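Local coordinates for protein neurotoxin (Clostridium botulinum, PDB 3N7L) that probably binds gangliosides on nerve cells, serving as the receptor-binding part of a botulinum neurotoxin, at residues Thr115-Asn119 and Val169-Ile175; Val233-Gly238 and Tyr358-Gln362; Glu246-Val252 and His416-Ala422. All blocks are in the same frame, centred on the assembly; numbering follows the deposited sequence.

Following the chain from the N terminus, contact 1 comes first. It closes a loop of 49 residues within the N-terminal lectin-like (concanavalin-like) part and joins the end of strand 111-117 to the segment that follows strand 162-168. Contacts 2 and 3 come later, in the C-terminal beta-trefoil part. Contact 2 spans 119 residues and contact 3 spans 163. Their segments alternate along the chain, so the two loops cross and neither nests in the other. Their centres are about 8 Å apart and they touch. Contact 2 sets the segment 233-238 against strand 359-366, and contact 3 pairs strand 246-251 with strand 417-421. Between centres, contact 1 is about 39 Å from contact 2 and about 45 Å from contact 3.

Contact 1: residues Thr115-Asn119 and Val169-Ile175; sequences TLKQN and VKELTGI
Leu172 forks between Leu116 and Gln118. Its CG lies beside the backbone N and anti to the carbonyl carbon (chi1 -59°). With chi2 at 171°, the two methyls meet different neighbours. Leu172 CD1 meets Leu116 CD2 at 4.0 Å, with the two side chains at about a right angle. Leu172 CD2 lies 3.9 Å from Gln118 CD. The Gln118 stem packs nearby, with CB 3.9 Å from Leu172 CB. Ile175 takes the other part of the corner. Its chain is extended, with CG1 anti to the backbone N (chi1 -172°), and runs past the strand backbone. Ile175 CG1 rests 3.5 Å from Lys117 O, and Ile175 CB lies 3.8 Å from Gln118 CA.

A type II turn from Leu172 to Ile175 shapes this side. It is closed by Ile175 N to Leu172 O at 3.0 Å, and Gly174 has the positive phi that such a turn favours. Met151 touches both leucines, and Met155 touches Leu116 and Val169. Strands 111-117 and 162-168 belong to different sheets of the lectin-like domain. The contact between corner and turn rests largely on apolar packing, with one water donating to both backbone oxygens, Gln118 O and Gly174 O.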
loop_
_atom_site.group_PDB
_atom_site.type_symbol
_atom_site.label_atom_id
_atom_site.label_comp_id
_atom_site.label_asym_id
_atom_site.label_seq_id
_atom_site.Cartn_x
_atom_site.Cartn_y
_atom_site.Cartn_z
ATOM N N THR A 115 -7.855 12.968 17.343
ATOM C CA THR A 115 -8.079 13.696 18.583
ATOM C C THR A 115 -9.493 14.233 18.735
ATOM O O THR A 115 -10.053 14.812 17.811
ATOM C CB THR A 115 -7.110 14.898 18.689
ATOM O OG1 THR A 115 -5.762 14.427 18.601
ATOM C CG2 THR A 115 -7.305 15.636 20.012
ATOM N N LEU A 116 -10.053 14.028 19.919
ATOM C CA LEU A 116 -11.379 14.520 20.268
ATOM C C LEU A 116 -11.021 15.721 21.150
ATOM O O LEU A 116 -10.482 15.549 22.240
ATOM C CB LEU A 116 -12.125 13.448 21.072
ATOM C CG LEU A 116 -13.513 12.967 20.627
ATOM C CD1 LEU A 116 -13.625 12.961 19.109
ATOM C CD2 LEU A 116 -13.764 11.571 21.206
ATOM N N LYS A 117 -11.290 16.930 20.675
ATOM C CA LYS A 117 -10.934 18.123 21.438
ATOM C C LYS A 117 -12.133 18.827 22.073
ATOM O O LYS A 117 -12.911 19.489 21.384
ATOM C CB LYS A 117 -10.189 19.102 20.528
ATOM C CG LYS A 117 -9.579 20.299 21.243
ATOM C CD LYS A 117 -9.039 21.293 20.233
ATOM C CE LYS A 117 -8.241 22.393 20.910
ATOM N NZ LYS A 117 -7.018 21.840 21.547
ATOM N N GLN A 118 -12.285 18.697 23.385
ATOM C CA GLN A 118 -13.409 19.363 24.032
ATOM C C GLN A 118 -13.138 20.866 24.139
ATOM O O GLN A 118 -14.027 21.673 23.884
ATOM C CB GLN A 118 -13.696 18.756 25.406
ATOM C CG GLN A 118 -12.642 18.973 26.443
ATOM C CD GLN A 118 -13.106 18.517 27.809
ATOM O OE1 GLN A 118 -14.144 18.962 28.305
ATOM N NE2 GLN A 118 -12.339 17.623 28.428
ATOM N N ASN A 119 -11.918 21.241 24.514
ATOM C CA ASN A 119 -11.552 22.655 24.593
ATOM C C ASN A 119 -10.049 22.846 24.430
ATOM O O ASN A 119 -9.297 21.871 24.358
ATOM C CB ASN A 119 -12.040 23.307 25.902
ATOM C CG ASN A 119 -11.499 22.634 27.143
ATOM O OD1 ASN A 119 -10.294 22.421 27.281
ATOM N ND2 ASN A 119 -12.395 22.307 28.069
ATOM N N VAL A 169 -14.242 6.584 26.007
ATOM C CA VAL A 169 -14.353 8.031 25.873
ATOM C C VAL A 169 -14.613 8.634 27.252
ATOM O O VAL A 169 -15.501 8.181 27.977
ATOM C CB VAL A 169 -15.503 8.417 24.915
ATOM C CG1 VAL A 169 -15.657 9.932 24.854
ATOM C CG2 VAL A 169 -15.219 7.868 23.521
ATOM N N LYS A 170 -13.826 9.642 27.622
ATOM C CA LYS A 170 -13.991 10.279 28.924
ATOM C C LYS A 170 -15.051 11.375 28.846
ATOM O O LYS A 170 -15.570 11.677 27.770
ATOM C CB LYS A 170 -12.657 10.869 29.411
ATOM C CG LYS A 170 -12.169 12.081 28.621
ATOM C CD LYS A 170 -10.910 12.695 29.248
ATOM C CE LYS A 170 -10.534 14.017 28.572
ATOM N NZ LYS A 170 -9.343 14.672 29.193
ATOM N N GLU A 171 -15.381 11.961 29.990
ATOM C CA GLU A 171 -16.370 13.026 30.026
ATOM C C GLU A 171 -15.778 14.243 29.315
ATOM O O GLU A 171 -14.757 14.782 29.741
ATOM C CB GLU A 171 -16.722 13.375 31.475
ATOM C CG GLU A 171 -17.757 14.477 31.609
ATOM C CD GLU A 171 -19.147 14.045 31.169
ATOM O OE1 GLU A 171 -19.988 14.932 30.910
ATOM O OE2 GLU A 171 -19.404 12.824 31.097
ATOM N N LEU A 172 -16.419 14.664 28.231
ATOM C CA LEU A 172 -15.952 15.807 27.455
ATOM C C LEU A 172 -17.037 16.872 27.331
ATOM O O LEU A 172 -17.143 17.530 26.302
ATOM C CB LEU A 172 -15.533 15.351 26.050
ATOM C CG LEU A 172 -14.427 14.295 25.934
ATOM C CD1 LEU A 172 -14.309 13.830 24.494
ATOM C CD2 LEU A 172 -13.106 14.869 26.422
ATOM N N THR A 173 -17.844 17.043 28.375
ATOM C CA THR A 173 -18.917 18.034 28.329
ATOM C C THR A 173 -18.426 19.385 27.847
ATOM O O THR A 173 -17.406 19.893 28.316
ATOM C CB THR A 173 -19.592 18.225 29.701
ATOM O OG1 THR A 173 -18.643 17.978 30.749
ATOM C CG2 THR A 173 -20.789 17.296 29.830
ATOM N N GLY A 174 -19.165 19.958 26.904
ATOM C CA GLY A 174 -18.793 21.246 26.357
ATOM C C GLY A 174 -18.234 21.101 24.958
ATOM O O GLY A 174 -18.160 22.073 24.210
ATOM N N ILE A 175 -17.840 19.884 24.597
ATOM C CA ILE A 175 -17.291 19.658 23.269
ATOM C C ILE A 175 -18.341 20.063 22.243
ATOM O O ILE A 175 -19.506 19.673 22.328
ATOM C CB ILE A 175 -16.862 18.176 23.067
ATOM C CG1 ILE A 175 -16.107 18.032 21.742
ATOM C CG2 ILE A 175 -18.074 17.251 23.114
ATOM C CD1 ILE A 175 -15.325 16.742 21.625
HETATM O O HOH W 1 -15.469 23.837 24.385
#

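Contact 2: residues Val233-Gly238 and Tyr358-Gln362; sequences VKDYWG and YYASQ
Gly238 CA sits over one face of the Tyr359 ring, 3.5 Å from its centroid and 20° off the ring normal. This is a CH-pi contact. The ring is set there by chi1 of -66°, which places CG beside the backbone N and anti to the carbonyl carbon. With no side chain on Gly238, its CA lies directly against the ring. Tyr236 O lies at the ring edge, near its plane, and Asp235 O is 3.3 Å from Tyr359 CB. The Lys234 stem also meets the ring, with CB 3.9 Å from Tyr359 CD1. Further along the strand, Val233 CG1 lies 4.1 Å from Ser361 CB.

The backbones are joined by three waters, with no direct hydrogen bond across the segments. One donates to Lys234 O and Tyr359 O. A second accepts from Lys234 N and donates to Ala360 O. The third donates to Tyr236 O and accepts from Tyr359 N.

The next shell fixes the turn. A type I turn from Asp235 to Gly238 is closed by Gly238 N to Asp235 O at 3.0 Å. Asp235 OD2 accepts a hydrogen bond from Asn239 N and a weak one from Trp237 N (2.9 Å). Lys234 bends away, and its NZ bonds to Val232 O. Strand 417-421 holds both segments: Tyr236 has a backbone hydrogen bond with Phe419, and Ser361 OG bonds to Trp417 O.

Beyond this lies the lectin-like part. Tyr359 OH bonds to Trp142 O, and Tyr236 makes a cation-pi contact with Lys141. The turn and strand 359-366 thus sit where the trefoil meets the lectin-like part. Water satisfies buried backbone groups that do not pair directly, while the glycine-tyrosine contact brings the turn close to the strand.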
loop_
_atom_site.group_PDB
_atom_site.type_symbol
_atom_site.label_atom_id
_atom_site.label_comp_id
_atom_site.label_asym_id
_atom_site.label_seq_id
_atom_site.Cartn_x
_atom_site.Cartn_y
_atom_site.Cartn_z
ATOM N N VAL A 233 -3.600 -6.799 -9.146
ATOM C CA VAL A 233 -2.410 -6.889 -8.311
ATOM C C VAL A 233 -1.911 -5.473 -8.039
ATOM O O VAL A 233 -2.061 -4.585 -8.881
ATOM C CB VAL A 233 -1.301 -7.706 -9.013
ATOM C CG1 VAL A 233 -0.074 -7.814 -8.111
ATOM C CG2 VAL A 233 -1.826 -9.096 -9.365
ATOM N N LYS A 234 -1.318 -5.252 -6.868
ATOM C CA LYS A 234 -0.828 -3.914 -6.547
ATOM C C LYS A 234 0.692 -3.881 -6.371
ATOM O O LYS A 234 1.312 -4.893 -6.035
ATOM C CB LYS A 234 -1.482 -3.399 -5.257
ATOM C CG LYS A 234 -3.014 -3.455 -5.213
ATOM C CD LYS A 234 -3.647 -2.672 -6.346
ATOM C CE LYS A 234 -5.134 -2.455 -6.096
ATOM N NZ LYS A 234 -5.838 -3.730 -5.789
ATOM N N ASP A 235 1.284 -2.713 -6.604
ATOM C CA ASP A 235 2.714 -2.558 -6.401
ATOM C C ASP A 235 2.901 -2.334 -4.894
ATOM O O ASP A 235 1.917 -2.309 -4.148
ATOM C CB ASP A 235 3.281 -1.402 -7.251
ATOM C CG ASP A 235 2.840 -0.019 -6.788
ATOM O OD1 ASP A 235 3.066 0.929 -7.571
ATOM O OD2 ASP A 235 2.295 0.141 -5.677
ATOM N N TYR A 236 4.141 -2.183 -4.444
ATOM C CA TYR A 236 4.424 -2.032 -3.015
ATOM C C TYR A 236 3.708 -0.885 -2.292
ATOM O O TYR A 236 3.413 -0.984 -1.098
ATOM C CB TYR A 236 5.939 -1.911 -2.803
ATOM C CG TYR A 236 6.398 -2.087 -1.368
ATOM C CD1 TYR A 236 6.140 -3.266 -0.670
ATOM C CD2 TYR A 236 7.139 -1.093 -0.728
ATOM C CE1 TYR A 236 6.613 -3.459 0.626
ATOM C CE2 TYR A 236 7.618 -1.274 0.570
ATOM C CZ TYR A 236 7.353 -2.457 1.238
ATOM O OH TYR A 236 7.836 -2.651 2.509
ATOM N N TRP A 237 3.424 0.199 -3.006
ATOM C CA TRP A 237 2.768 1.347 -2.387
ATOM C C TRP A 237 1.244 1.272 -2.483
ATOM O O TRP A 237 0.542 2.149 -1.981
ATOM C CB TRP A 237 3.270 2.645 -3.032
ATOM C CG TRP A 237 4.780 2.778 -3.043
ATOM C CD1 TRP A 237 5.564 3.112 -4.112
ATOM C CD2 TRP A 237 5.672 2.594 -1.935
ATOM N NE1 TRP A 237 6.889 3.145 -3.738
ATOM C CE2 TRP A 237 6.983 2.834 -2.408
ATOM C CE3 TRP A 237 5.491 2.251 -0.586
ATOM C CZ2 TRP A 237 8.110 2.741 -1.581
ATOM C CZ3 TRP A 237 6.613 2.160 0.237
ATOM C CH2 TRP A 237 7.906 2.405 -0.266
ATOM N N GLY A 238 0.733 0.229 -3.129
ATOM C CA GLY A 238 -0.705 0.089 -3.245
ATOM C C GLY A 238 -1.326 0.565 -4.545
ATOM O O GLY A 238 -2.548 0.524 -4.679
ATOM N N TYR A 358 1.610 -5.623 3.821
ATOM C CA TYR A 358 2.049 -5.310 2.465
ATOM C C TYR A 358 1.156 -5.782 1.331
ATOM O O TYR A 358 0.311 -6.663 1.502
ATOM C CB TYR A 358 3.442 -5.907 2.236
ATOM C CG TYR A 358 3.516 -7.373 2.611
ATOM C CD1 TYR A 358 4.083 -7.777 3.824
ATOM C CD2 TYR A 358 2.962 -8.356 1.783
ATOM C CE1 TYR A 358 4.090 -9.120 4.205
ATOM C CE2 TYR A 358 2.962 -9.702 2.152
ATOM C CZ TYR A 358 3.527 -10.077 3.363
ATOM O OH TYR A 358 3.527 -11.399 3.735
ATOM N N TYR A 359 1.383 -5.176 0.168
ATOM C CA TYR A 359 0.702 -5.518 -1.076
ATOM C C TYR A 359 1.712 -6.425 -1.770
ATOM O O TYR A 359 2.825 -5.990 -2.086
ATOM C CB TYR A 359 0.485 -4.271 -1.938
ATOM C CG TYR A 359 -0.459 -3.268 -1.329
ATOM C CD1 TYR A 359 -1.834 -3.475 -1.365
ATOM C CD2 TYR A 359 0.024 -2.118 -0.698
ATOM C CE1 TYR A 359 -2.714 -2.562 -0.788
ATOM C CE2 TYR A 359 -0.849 -1.198 -0.117
ATOM C CZ TYR A 359 -2.216 -1.430 -0.167
ATOM O OH TYR A 359 -3.092 -0.536 0.402
ATOM N N ALA A 360 1.342 -7.679 -2.005
ATOM C CA ALA A 360 2.270 -8.600 -2.648
ATOM C C ALA A 360 1.581 -9.539 -3.620
ATOM O O ALA A 360 0.430 -9.328 -4.008
ATOM C CB ALA A 360 3.026 -9.404 -1.587
ATOM N N SER A 361 2.301 -10.579 -4.015
ATOM C CA SER A 361 1.763 -11.541 -4.947
ATOM C C SER A 361 2.506 -12.851 -4.857
ATOM O O SER A 361 3.598 -12.932 -4.294
ATOM C CB SER A 361 1.883 -11.004 -6.375
ATOM O OG SER A 361 3.253 -10.845 -6.728
ATOM N N GLN A 362 1.885 -13.881 -5.407
ATOM C CA GLN A 362 2.490 -15.190 -5.470
ATOM C C GLN A 362 2.603 -15.487 -6.955
ATOM O O GLN A 362 1.742 -15.092 -7.746
ATOM C CB GLN A 362 1.637 -16.230 -4.744
ATOM C CG GLN A 362 1.911 -16.256 -3.244
ATOM C CD GLN A 362 1.173 -17.370 -2.521
ATOM O OE1 GLN A 362 1.740 -18.051 -1.666
ATOM N NE2 GLN A 362 -0.095 -17.552 -2.854
HETATM O O HOH W 2 3.799 -5.467 -4.762
HETATM O O HOH W 3 -1.300 -7.230 -4.791
HETATM O O HOH W 4 3.285 -3.080 0.579
#

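Contact 3: residues Glu246-Val252 and His416-Ala422; sequences EYYMINV and HWVFVPA
Strands 246-251 and 417-421 pair antiparallel, from Tyr247 opposite Pro421 to Asn251 opposite Trp417. Six backbone hydrogen bonds join the two segments. Tyr248 and Val420 bond both ways, as do Ile250 and Val418. Val418 N to Ile250 O is 2.8 Å and nearly straight at 174°. One bond flanks the pairing at each end. Val252 N reaches His416 O at 3.0 Å, and Ala422 N reaches Glu246 O at 3.2 Å from 44° above the carbonyl plane.

Aromatic contacts gather on the face with Met249 and Trp417. Met249 CG is anti to the backbone N (chi1 -166°), and the side chain runs beside Phe419 in the same direction. Met249 CG lies 3.5 Å from Phe419 CE2. The Met249 methyl CE packs on Trp417 as an off-centre CH-pi contact, and the Met249 sulfur makes oblique Met-aromatic contacts with both rings. Asn251 lies over a face of Trp417, its amide perpendicular to the indole, with Asn251 ND2 3.4 Å from Trp417 CZ2. That ND2 bonds to Ser414 O, and Trp417 NE1 bonds to Leu377 O.

Apolar packing marks the other face. Ile250 CD1 meets Val420 CG2 at 4.0 Å, and the ring carbon Tyr248 CE1 meets Ala422 CB at 3.8 Å.

The pairing joins the first and last strands of the C-terminal part and so brings together the two ends of its beta-trefoil. The six bonds fix the register, while the Met249, Trp417 and Phe419 cluster packs one face.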
loop_
_atom_site.group_PDB
_atom_site.type_symbol
_atom_site.label_atom_id
_atom_site.label_comp_id
_atom_site.label_asym_id
_atom_site.label_seq_id
_atom_site.Cartn_x
_atom_site.Cartn_y
_atom_site.Cartn_z
ATOM N N GLU A 246 9.163 -0.446 -15.230
ATOM C CA GLU A 246 10.266 -0.913 -14.402
ATOM C C GLU A 246 9.882 -0.969 -12.925
ATOM O O GLU A 246 9.273 -0.039 -12.394
ATOM C CB GLU A 246 11.481 -0.001 -14.586
ATOM C CG GLU A 246 12.219 -0.204 -15.894
ATOM C CD GLU A 246 13.488 0.632 -15.986
ATOM O OE1 GLU A 246 14.379 0.271 -16.775
ATOM O OE2 GLU A 246 13.594 1.651 -15.276
ATOM N N TYR A 247 10.239 -2.076 -12.280
ATOM C CA TYR A 247 9.966 -2.301 -10.861
ATOM C C TYR A 247 11.149 -3.007 -10.238
ATOM O O TYR A 247 11.898 -3.715 -10.924
ATOM C CB TYR A 247 8.765 -3.236 -10.654
ATOM C CG TYR A 247 7.407 -2.664 -10.967
ATOM C CD1 TYR A 247 6.767 -1.803 -10.076
ATOM C CD2 TYR A 247 6.752 -2.997 -12.154
ATOM C CE1 TYR A 247 5.501 -1.285 -10.364
ATOM C CE2 TYR A 247 5.489 -2.485 -12.455
ATOM C CZ TYR A 247 4.872 -1.629 -11.558
ATOM O OH TYR A 247 3.642 -1.099 -11.858
ATOM N N TYR A 248 11.310 -2.824 -8.932
ATOM C CA TYR A 248 12.348 -3.529 -8.205
ATOM C C TYR A 248 11.574 -4.695 -7.603
ATOM O O TYR A 248 10.593 -4.496 -6.878
ATOM C CB TYR A 248 12.954 -2.658 -7.102
ATOM C CG TYR A 248 13.890 -1.596 -7.636
ATOM C CD1 TYR A 248 13.485 -0.269 -7.740
ATOM C CD2 TYR A 248 15.178 -1.929 -8.064
ATOM C CE1 TYR A 248 14.341 0.710 -8.257
ATOM C CE2 TYR A 248 16.039 -0.962 -8.580
ATOM C CZ TYR A 248 15.615 0.356 -8.671
ATOM O OH TYR A 248 16.467 1.314 -9.156
ATOM N N MET A 249 11.991 -5.907 -7.940
ATOM C CA MET A 249 11.326 -7.096 -7.438
ATOM C C MET A 249 12.008 -7.515 -6.151
ATOM O O MET A 249 13.227 -7.716 -6.119
ATOM C CB MET A 249 11.412 -8.210 -8.471
ATOM C CG MET A 249 10.476 -9.360 -8.194
ATOM S SD MET A 249 10.531 -10.535 -9.539
ATOM C CE MET A 249 11.538 -11.795 -8.810
ATOM N N ILE A 250 11.218 -7.661 -5.094
ATOM C CA ILE A 250 11.766 -8.009 -3.791
ATOM C C ILE A 250 10.915 -9.046 -3.074
ATOM O O ILE A 250 9.690 -9.051 -3.207
ATOM C CB ILE A 250 11.836 -6.753 -2.892
ATOM C CG1 ILE A 250 12.469 -5.591 -3.671
ATOM C CG2 ILE A 250 12.635 -7.058 -1.618
ATOM C CD1 ILE A 250 12.447 -4.270 -2.917
ATOM N N ASN A 251 11.572 -9.917 -2.315
ATOM C CA ASN A 251 10.877 -10.942 -1.550
ATOM C C ASN A 251 10.593 -10.370 -0.162
ATOM O O ASN A 251 11.470 -9.767 0.467
ATOM C CB ASN A 251 11.733 -12.207 -1.442
ATOM C CG ASN A 251 10.975 -13.367 -0.814
ATOM O OD1 ASN A 251 10.820 -13.437 0.404
ATOM N ND2 ASN A 251 10.480 -14.275 -1.655
ATOM N N VAL A 252 9.369 -10.558 0.312
ATOM C CA VAL A 252 8.974 -10.041 1.616
ATOM C C VAL A 252 9.882 -10.435 2.783
ATOM O O VAL A 252 9.991 -9.691 3.753
ATOM C CB VAL A 252 7.504 -10.437 1.932
ATOM C CG1 VAL A 252 7.204 -10.247 3.403
ATOM C CG2 VAL A 252 6.553 -9.568 1.094
ATOM N N HIS A 416 5.978 -14.640 -1.101
ATOM C CA HIS A 416 5.321 -13.351 -1.333
ATOM C C HIS A 416 6.293 -12.370 -1.980
ATOM O O HIS A 416 7.300 -11.990 -1.377
ATOM C CB HIS A 416 4.802 -12.747 -0.021
ATOM C CG HIS A 416 3.754 -13.574 0.660
ATOM N ND1 HIS A 416 3.256 -14.743 0.125
ATOM C CD2 HIS A 416 3.128 -13.409 1.850
ATOM C CE1 HIS A 416 2.371 -15.264 0.957
ATOM N NE2 HIS A 416 2.276 -14.474 2.010
ATOM N N TRP A 417 5.982 -11.957 -3.205
ATOM C CA TRP A 417 6.837 -11.034 -3.932
ATOM C C TRP A 417 6.214 -9.656 -4.083
ATOM O O TRP A 417 5.019 -9.517 -4.347
ATOM C CB TRP A 417 7.180 -11.603 -5.308
ATOM C CG TRP A 417 7.959 -12.880 -5.232
ATOM C CD1 TRP A 417 7.454 -14.148 -5.177
ATOM C CD2 TRP A 417 9.382 -13.009 -5.149
ATOM N NE1 TRP A 417 8.479 -15.061 -5.062
ATOM C CE2 TRP A 417 9.673 -14.388 -5.044
ATOM C CE3 TRP A 417 10.444 -12.092 -5.152
ATOM C CZ2 TRP A 417 10.982 -14.874 -4.944
ATOM C CZ3 TRP A 417 11.745 -12.574 -5.051
ATOM C CH2 TRP A 417 12.003 -13.953 -4.948
ATOM N N VAL A 418 7.048 -8.640 -3.913
ATOM C CA VAL A 418 6.609 -7.262 -4.010
ATOM C C VAL A 418 7.299 -6.539 -5.159
ATOM O O VAL A 418 8.384 -6.937 -5.584
ATOM C CB VAL A 418 6.910 -6.526 -2.702
ATOM C CG1 VAL A 418 6.768 -5.057 -2.906
ATOM C CG2 VAL A 418 5.966 -7.005 -1.610
ATOM N N PHE A 419 6.658 -5.483 -5.660
ATOM C CA PHE A 419 7.203 -4.686 -6.752
ATOM C C PHE A 419 7.198 -3.192 -6.422
ATOM O O PHE A 419 6.144 -2.577 -6.266
ATOM C CB PHE A 419 6.416 -4.928 -8.044
ATOM C CG PHE A 419 6.411 -6.358 -8.481
ATOM C CD1 PHE A 419 5.391 -7.215 -8.083
ATOM C CD2 PHE A 419 7.457 -6.866 -9.250
ATOM C CE1 PHE A 419 5.410 -8.566 -8.444
ATOM C CE2 PHE A 419 7.490 -8.212 -9.616
ATOM C CZ PHE A 419 6.460 -9.065 -9.209
ATOM N N VAL A 420 8.388 -2.618 -6.314
ATOM C CA VAL A 420 8.525 -1.203 -6.012
ATOM C C VAL A 420 8.816 -0.466 -7.310
ATOM O O VAL A 420 9.830 -0.714 -7.963
ATOM C CB VAL A 420 9.682 -0.950 -5.029
ATOM C CG1 VAL A 420 9.758 0.540 -4.685
ATOM C CG2 VAL A 420 9.479 -1.783 -3.772
ATOM N N PRO A 421 7.924 0.454 -7.703
ATOM C CA PRO A 421 8.140 1.204 -8.945
ATOM C C PRO A 421 9.452 1.990 -8.899
ATOM O O PRO A 421 9.754 2.656 -7.908
ATOM C CB PRO A 421 6.910 2.103 -9.025
ATOM C CG PRO A 421 6.553 2.328 -7.582
ATOM C CD PRO A 421 6.759 0.966 -6.961
ATOM N N ALA A 422 10.238 1.881 -9.965
ATOM C CA ALA A 422 11.506 2.587 -10.048
ATOM C C ALA A 422 11.236 4.075 -10.269
ATOM O O ALA A 422 11.968 4.928 -9.770
ATOM C CB ALA A 422 12.334 2.028 -11.191
#